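Local atomic coordinates of N-acetylmuramoyl-L-alanine amidase (Clostridium intestinale URNW, PDB entry 6SRT), a protein that probably cleaves the amide bond between N-acetylmuramic acid and L-alanine in bacterial cell-wall peptidoglycan, as a zinc-dependent endolysin. Residues H47-I59 with I71-Y84. Sequence-based numbering, arbitrary orientation.
Sequences HHTVDNNMTPQKI and IGYHFYIRKDGTIY. With ZN (zinc ion), chain B; GOL (glycerol), chain D; PO4 (phosphate ion), chain E.
Tyr76, on strand 75-77, meets Ile59, Pro56, Thr49 and Met54 of the segment 47-59. Its CB leaves the backbone with CG anti to the backbone N (chi1 171°), which carries the ring across to the loop 49-55. Tyr76 CD2 meets Pro56 CB, 4.1 Å away. Tyr76 CE1, across the ring from CD2, meets Thr49 CG2 obliquely at 3.6 Å. Over one face stands Ile59 CD1, 3.5 Å from the centroid of the Tyr76 ring and 6° off its normal, a CH-pi contact made by a delta methyl held out with chi2 at 180°. At the far end Tyr76 OH donates a short hydrogen bond of 2.6 Å to Met54 O. Tyrosine suits this place because its flat body fills an apolar slot while its hydroxyl satisfies a loop carbonyl.

The same Met54 O lies 3.3 Å from Arg78 CZ, above the guanidinium face, while Arg78 NE forms a salt bridge with Glu109. Pro56, suited to a helix's first turn because its missing N-H costs no backbone bond, sets CG over the face of Tyr84; Thr55 OG1 caps the helix, accepting from Lys58 N.

Nearer the metal, Tyr73 CE1 lies over one face of the His47 ring, and Tyr73 OH donates at 2.6 Å to O4 of a phosphate, probably from the crystallisation liquor, whose O1 also binds zinc. His47 ND1 binds zinc at 2.1 Å alongside His144 and Cys152; His47 NE2 is hydrogen-bonded, with His95 as partner. The contact thus packs helix 56-65 and the loop leaving strand 43-48 against hairpin strands 75-77 and 83-85, with strand 103-108 between 43-48 and 75-77 in the mixed sheet.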
loop_
_atom_site.group_PDB
_atom_site.type_symbol
_atom_site.label_atom_id
_atom_site.label_comp_id
_atom_site.label_asym_id
_atom_site.label_seq_id
_atom_site.Cartn_x
_atom_site.Cartn_y
_atom_site.Cartn_z
ATOM N N HIS A 47 -2.079 -4.829 -0.155
ATOM C CA HIS A 47 -3.505 -4.837 0.217
ATOM C C HIS A 47 -4.395 -4.653 -0.998
ATOM O O HIS A 47 -3.969 -4.065 -1.980
ATOM C CB HIS A 47 -3.792 -3.721 1.180
ATOM C CG HIS A 47 -3.032 -3.785 2.464
ATOM N ND1 HIS A 47 -3.551 -4.466 3.541
ATOM C CD2 HIS A 47 -1.862 -3.239 2.833
ATOM C CE1 HIS A 47 -2.708 -4.332 4.556
ATOM N NE2 HIS A 47 -1.642 -3.630 4.137
ATOM N N HIS A 48 -5.640 -5.083 -0.853
ATOM C CA HIS A 48 -6.728 -4.635 -1.746
ATOM C C HIS A 48 -7.734 -3.899 -0.906
ATOM O O HIS A 48 -7.759 -4.003 0.312
ATOM C CB HIS A 48 -7.331 -5.774 -2.569
ATOM C CG HIS A 48 -8.158 -6.800 -1.897
ATOM N ND1 HIS A 48 -8.936 -7.696 -2.645
ATOM C CD2 HIS A 48 -8.363 -7.052 -0.584
ATOM C CE1 HIS A 48 -9.550 -8.477 -1.810
ATOM N NE2 HIS A 48 -9.250 -8.102 -0.540
ATOM N N THR A 49 -8.568 -3.115 -1.572
ATOM C CA THR A 49 -9.562 -2.306 -0.891
ATOM C C THR A 49 -10.907 -2.978 -0.727
ATOM O O THR A 49 -11.724 -2.487 0.067
ATOM C CB THR A 49 -9.776 -0.983 -1.619
ATOM O OG1 THR A 49 -10.201 -1.235 -2.969
ATOM C CG2 THR A 49 -8.533 -0.131 -1.653
ATOM N N VAL A 50 -11.169 -4.031 -1.458
ATOM C CA VAL A 50 -12.450 -4.733 -1.581
ATOM C C VAL A 50 -13.451 -3.872 -2.356
ATOM O O VAL A 50 -13.883 -4.268 -3.418
ATOM C CB VAL A 50 -13.022 -5.247 -0.257
ATOM C CG1 VAL A 50 -14.316 -6.013 -0.493
ATOM C CG2 VAL A 50 -12.014 -6.120 0.472
ATOM N N ASP A 51 -13.837 -2.757 -1.812
ATOM C CA ASP A 51 -14.721 -1.836 -2.497
ATOM C C ASP A 51 -13.976 -1.097 -3.604
ATOM O O ASP A 51 -12.831 -0.752 -3.480
ATOM C CB ASP A 51 -15.285 -0.819 -1.520
ATOM C CG ASP A 51 -16.153 -1.428 -0.407
ATOM O OD1 ASP A 51 -16.835 -2.416 -0.636
ATOM O OD2 ASP A 51 -16.110 -0.923 0.663
ATOM N N ASN A 52 -14.669 -0.919 -4.715
ATOM C CA ASN A 52 -14.271 -0.117 -5.877
ATOM C C ASN A 52 -14.839 1.308 -5.801
ATOM O O ASN A 52 -15.653 1.590 -4.960
ATOM C CB ASN A 52 -14.620 -0.837 -7.165
ATOM C CG ASN A 52 -13.675 -1.964 -7.459
ATOM O OD1 ASN A 52 -12.510 -1.762 -7.618
ATOM N ND2 ASN A 52 -14.188 -3.176 -7.527
ATOM N N ASN A 53 -14.472 2.201 -6.710
ATOM C CA ASN A 53 -15.032 3.577 -6.766
ATOM C C ASN A 53 -14.430 4.469 -5.692
ATOM O O ASN A 53 -14.934 5.562 -5.694
ATOM C CB ASN A 53 -16.575 3.658 -6.674
ATOM C CG ASN A 53 -17.182 3.258 -7.994
ATOM O OD1 ASN A 53 -16.431 2.854 -8.876
ATOM N ND2 ASN A 53 -18.491 3.312 -8.135
ATOM N N MET A 54 -13.449 4.054 -4.842
ATOM C CA MET A 54 -13.100 4.832 -3.658
ATOM C C MET A 54 -11.971 5.788 -3.985
ATOM O O MET A 54 -10.902 5.445 -4.503
ATOM C CB MET A 54 -12.784 4.038 -2.418
ATOM C CG MET A 54 -14.073 3.386 -1.865
ATOM S SD MET A 54 -13.726 2.729 -0.255
ATOM C CE MET A 54 -12.405 1.687 -0.719
ATOM N N THR A 55 -12.201 7.053 -3.654
ATOM C CA THR A 55 -11.140 8.061 -3.663
ATOM C C THR A 55 -10.252 7.822 -2.447
ATOM O O THR A 55 -10.653 7.242 -1.449
ATOM C CB THR A 55 -11.698 9.475 -3.586
ATOM O OG1 THR A 55 -12.487 9.573 -2.403
ATOM C CG2 THR A 55 -12.554 9.771 -4.812
ATOM N N PRO A 56 -9.013 8.364 -2.412
ATOM C CA PRO A 56 -8.220 8.342 -1.203
ATOM C C PRO A 56 -8.910 9.055 -0.040
ATOM O O PRO A 56 -8.790 8.629 1.094
ATOM C CB PRO A 56 -6.860 8.974 -1.624
ATOM C CG PRO A 56 -7.155 9.743 -2.890
ATOM C CD PRO A 56 -8.292 9.004 -3.533
ATOM N N GLN A 57 -9.671 10.124 -0.342
ATOM C CA GLN A 57 -10.388 10.822 0.734
ATOM C C GLN A 57 -11.481 9.925 1.343
ATOM O O GLN A 57 -11.694 9.986 2.588
ATOM C CB GLN A 57 -10.982 12.124 0.215
ATOM C CG GLN A 57 -9.952 13.161 -0.234
ATOM C CD GLN A 57 -9.484 13.049 -1.663
ATOM O OE1 GLN A 57 -9.827 12.076 -2.392
ATOM N NE2 GLN A 57 -8.788 14.092 -2.137
ATOM N N LYS A 58 -12.150 9.086 0.551
ATOM C CA LYS A 58 -13.146 8.150 1.095
ATOM C C LYS A 58 -12.476 7.131 1.999
ATOM O O LYS A 58 -12.999 6.796 3.049
ATOM C CB LYS A 58 -13.935 7.479 -0.029
ATOM C CG LYS A 58 -14.979 6.541 0.511
ATOM C CD LYS A 58 -16.168 7.275 1.122
ATOM C CE LYS A 58 -17.409 6.415 1.240
ATOM N NZ LYS A 58 -18.399 7.135 2.069
ATOM N N ILE A 59 -11.334 6.588 1.554
ATOM C CA ILE A 59 -10.588 5.638 2.422
ATOM C C ILE A 59 -10.241 6.338 3.745
ATOM O O ILE A 59 -10.391 5.757 4.804
ATOM C CB ILE A 59 -9.354 5.106 1.677
ATOM C CG1 ILE A 59 -9.786 4.295 0.453
ATOM C CG2 ILE A 59 -8.578 4.275 2.622
ATOM C CD1 ILE A 59 -8.627 3.743 -0.346
ATOM N N ILE A 71 -6.206 7.702 6.516
ATOM C CA ILE A 71 -5.822 6.633 5.570
ATOM C C ILE A 71 -4.616 5.916 6.123
ATOM O O ILE A 71 -3.550 6.521 6.396
ATOM C CB ILE A 71 -5.643 7.184 4.171
ATOM C CG1 ILE A 71 -5.266 6.036 3.187
ATOM C CG2 ILE A 71 -4.680 8.326 4.114
ATOM C CD1 ILE A 71 -5.504 6.377 1.751
ATOM N N GLY A 72 -4.755 4.569 6.267
ATOM C CA GLY A 72 -3.733 3.775 6.920
ATOM C C GLY A 72 -2.640 3.276 6.009
ATOM O O GLY A 72 -1.624 2.802 6.509
ATOM N N TYR A 73 -2.877 3.308 4.697
ATOM C CA TYR A 73 -1.896 2.887 3.692
ATOM C C TYR A 73 -0.936 4.061 3.429
ATOM O O TYR A 73 -1.360 5.213 3.457
ATOM C CB TYR A 73 -2.616 2.549 2.369
ATOM C CG TYR A 73 -3.765 1.596 2.533
ATOM C CD1 TYR A 73 -3.636 0.343 3.069
ATOM C CD2 TYR A 73 -5.035 2.022 2.139
ATOM C CE1 TYR A 73 -4.721 -0.525 3.138
ATOM C CE2 TYR A 73 -6.119 1.182 2.195
ATOM C CZ TYR A 73 -5.978 -0.069 2.763
ATOM O OH TYR A 73 -7.062 -0.909 2.772
ATOM N N HIS A 74 0.310 3.723 3.094
ATOM C CA HIS A 74 1.262 4.734 2.617
ATOM C C HIS A 74 0.986 5.137 1.168
ATOM O O HIS A 74 1.281 6.290 0.794
ATOM C CB HIS A 74 2.669 4.226 2.775
ATOM C CG HIS A 74 3.012 4.007 4.209
ATOM N ND1 HIS A 74 2.805 2.781 4.805
ATOM C CD2 HIS A 74 3.516 4.877 5.128
ATOM C CE1 HIS A 74 3.147 2.926 6.092
ATOM N NE2 HIS A 74 3.597 4.188 6.320
ATOM N N PHE A 75 0.414 4.231 0.380
ATOM C CA PHE A 75 0.125 4.488 -1.044
ATOM C C PHE A 75 -1.159 3.722 -1.388
ATOM O O PHE A 75 -1.402 2.602 -0.926
ATOM C CB PHE A 75 1.251 3.971 -1.946
ATOM C CG PHE A 75 2.560 4.644 -1.644
ATOM C CD1 PHE A 75 2.867 5.873 -2.168
ATOM C CD2 PHE A 75 3.472 4.018 -0.750
ATOM C CE1 PHE A 75 4.066 6.495 -1.844
ATOM C CE2 PHE A 75 4.640 4.643 -0.391
ATOM C CZ PHE A 75 4.927 5.874 -0.950
ATOM N N TYR A 76 -1.893 4.311 -2.338
ATOM C CA TYR A 76 -3.157 3.748 -2.886
ATOM C C TYR A 76 -3.109 3.883 -4.409
ATOM O O TYR A 76 -2.967 5.014 -4.910
ATOM C CB TYR A 76 -4.342 4.510 -2.275
ATOM C CG TYR A 76 -5.667 4.188 -2.893
ATOM C CD1 TYR A 76 -6.055 2.876 -3.135
ATOM C CD2 TYR A 76 -6.593 5.183 -3.200
ATOM C CE1 TYR A 76 -7.282 2.585 -3.721
ATOM C CE2 TYR A 76 -7.832 4.920 -3.743
ATOM C CZ TYR A 76 -8.205 3.611 -3.948
ATOM O OH TYR A 76 -9.410 3.269 -4.492
ATOM N N ILE A 77 -3.216 2.765 -5.080
ATOM C CA ILE A 77 -3.076 2.683 -6.542
ATOM C C ILE A 77 -4.454 2.431 -7.100
ATOM O O ILE A 77 -5.020 1.298 -6.946
ATOM C CB ILE A 77 -2.056 1.634 -6.974
ATOM C CG1 ILE A 77 -0.730 1.840 -6.241
ATOM C CG2 ILE A 77 -1.914 1.710 -8.469
ATOM C CD1 ILE A 77 0.308 0.862 -6.613
ATOM N N ARG A 78 -5.021 3.368 -7.834
ATOM C CA ARG A 78 -6.352 3.233 -8.464
ATOM C C ARG A 78 -6.233 2.452 -9.764
ATOM O O ARG A 78 -5.136 2.168 -10.281
ATOM C CB ARG A 78 -6.989 4.612 -8.594
ATOM C CG ARG A 78 -7.377 5.162 -7.227
ATOM C CD ARG A 78 -8.498 6.183 -7.319
ATOM N NE ARG A 78 -9.724 5.523 -7.678
ATOM C CZ ARG A 78 -10.925 6.089 -7.696
ATOM N NH1 ARG A 78 -11.047 7.394 -7.539
ATOM N NH2 ARG A 78 -11.962 5.363 -8.034
ATOM N N LYS A 79 -7.390 2.070 -10.292
ATOM C CA LYS A 79 -7.453 1.194 -11.480
ATOM C C LYS A 79 -6.728 1.786 -12.670
ATOM O O LYS A 79 -6.162 0.986 -13.454
ATOM C CB LYS A 79 -8.915 0.854 -11.812
ATOM C CG LYS A 79 -9.472 -0.245 -10.859
ATOM C CD LYS A 79 -10.679 -0.813 -11.342
ATOM C CE LYS A 79 -11.403 -1.810 -10.519
ATOM N NZ LYS A 79 -10.679 -2.773 -9.703
ATOM N N ASP A 80 -6.710 3.087 -12.806
ATOM C CA ASP A 80 -5.970 3.702 -13.933
ATOM C C ASP A 80 -4.473 3.785 -13.707
ATOM O O ASP A 80 -3.799 4.344 -14.555
ATOM C CB ASP A 80 -6.620 5.040 -14.296
ATOM C CG ASP A 80 -6.438 6.106 -13.243
ATOM O OD1 ASP A 80 -5.753 5.840 -12.226
ATOM O OD2 ASP A 80 -6.864 7.235 -13.552
ATOM N N GLY A 81 -3.964 3.280 -12.602
ATOM C CA GLY A 81 -2.534 3.280 -12.275
ATOM C C GLY A 81 -2.124 4.487 -11.455
ATOM O O GLY A 81 -0.962 4.526 -11.041
ATOM N N THR A 82 -3.012 5.431 -11.190
ATOM C CA THR A 82 -2.608 6.620 -10.411
ATOM C C THR A 82 -2.213 6.187 -9.008
ATOM O O THR A 82 -2.971 5.463 -8.357
ATOM C CB THR A 82 -3.734 7.657 -10.346
ATOM O OG1 THR A 82 -4.117 8.007 -11.699
ATOM C CG2 THR A 82 -3.233 8.901 -9.625
ATOM N N ILE A 83 -1.059 6.678 -8.590
ATOM C CA ILE A 83 -0.514 6.383 -7.240
ATOM C C ILE A 83 -0.821 7.604 -6.390
ATOM O O ILE A 83 -0.252 8.671 -6.611
ATOM C CB ILE A 83 0.961 6.052 -7.238
ATOM C CG1 ILE A 83 1.345 4.917 -8.183
ATOM C CG2 ILE A 83 1.382 5.807 -5.799
ATOM C CD1 ILE A 83 2.816 4.901 -8.453
ATOM N N TYR A 84 -1.643 7.441 -5.373
ATOM C CA TYR A 84 -1.907 8.487 -4.398
ATOM C C TYR A 84 -1.137 8.217 -3.129
ATOM O O TYR A 84 -1.097 7.117 -2.593
ATOM C CB TYR A 84 -3.373 8.541 -4.002
ATOM C CG TYR A 84 -4.246 8.958 -5.144
ATOM C CD1 TYR A 84 -4.407 10.267 -5.510
ATOM C CD2 TYR A 84 -4.861 8.004 -5.943
ATOM C CE1 TYR A 84 -5.295 10.652 -6.516
ATOM C CE2 TYR A 84 -5.643 8.367 -7.037
ATOM C CZ TYR A 84 -5.879 9.696 -7.343
ATOM O OH TYR A 84 -6.694 10.059 -8.383
HETATM ZN ZN ZN B . -5.206 -5.676 3.695
HETATM C C1 GOL D . -10.576 -0.736 3.862
HETATM O O1 GOL D . -9.528 -0.818 4.812
HETATM C C2 GOL D . -10.168 0.198 2.755
HETATM O O2 GOL D . -9.353 -0.525 1.834
HETATM C C3 GOL D . -11.369 0.764 2.055
HETATM O O3 GOL D . -12.320 -0.275 1.809
HETATM P P PO4 E . -7.737 -4.127 4.085
HETATM O O1 PO4 E . -7.076 -5.333 4.598
HETATM O O2 PO4 E . -8.664 -3.483 5.101
HETATM O O3 PO4 E . -8.626 -4.514 2.805
HETATM O O4 PO4 E . -6.593 -3.258 3.752
#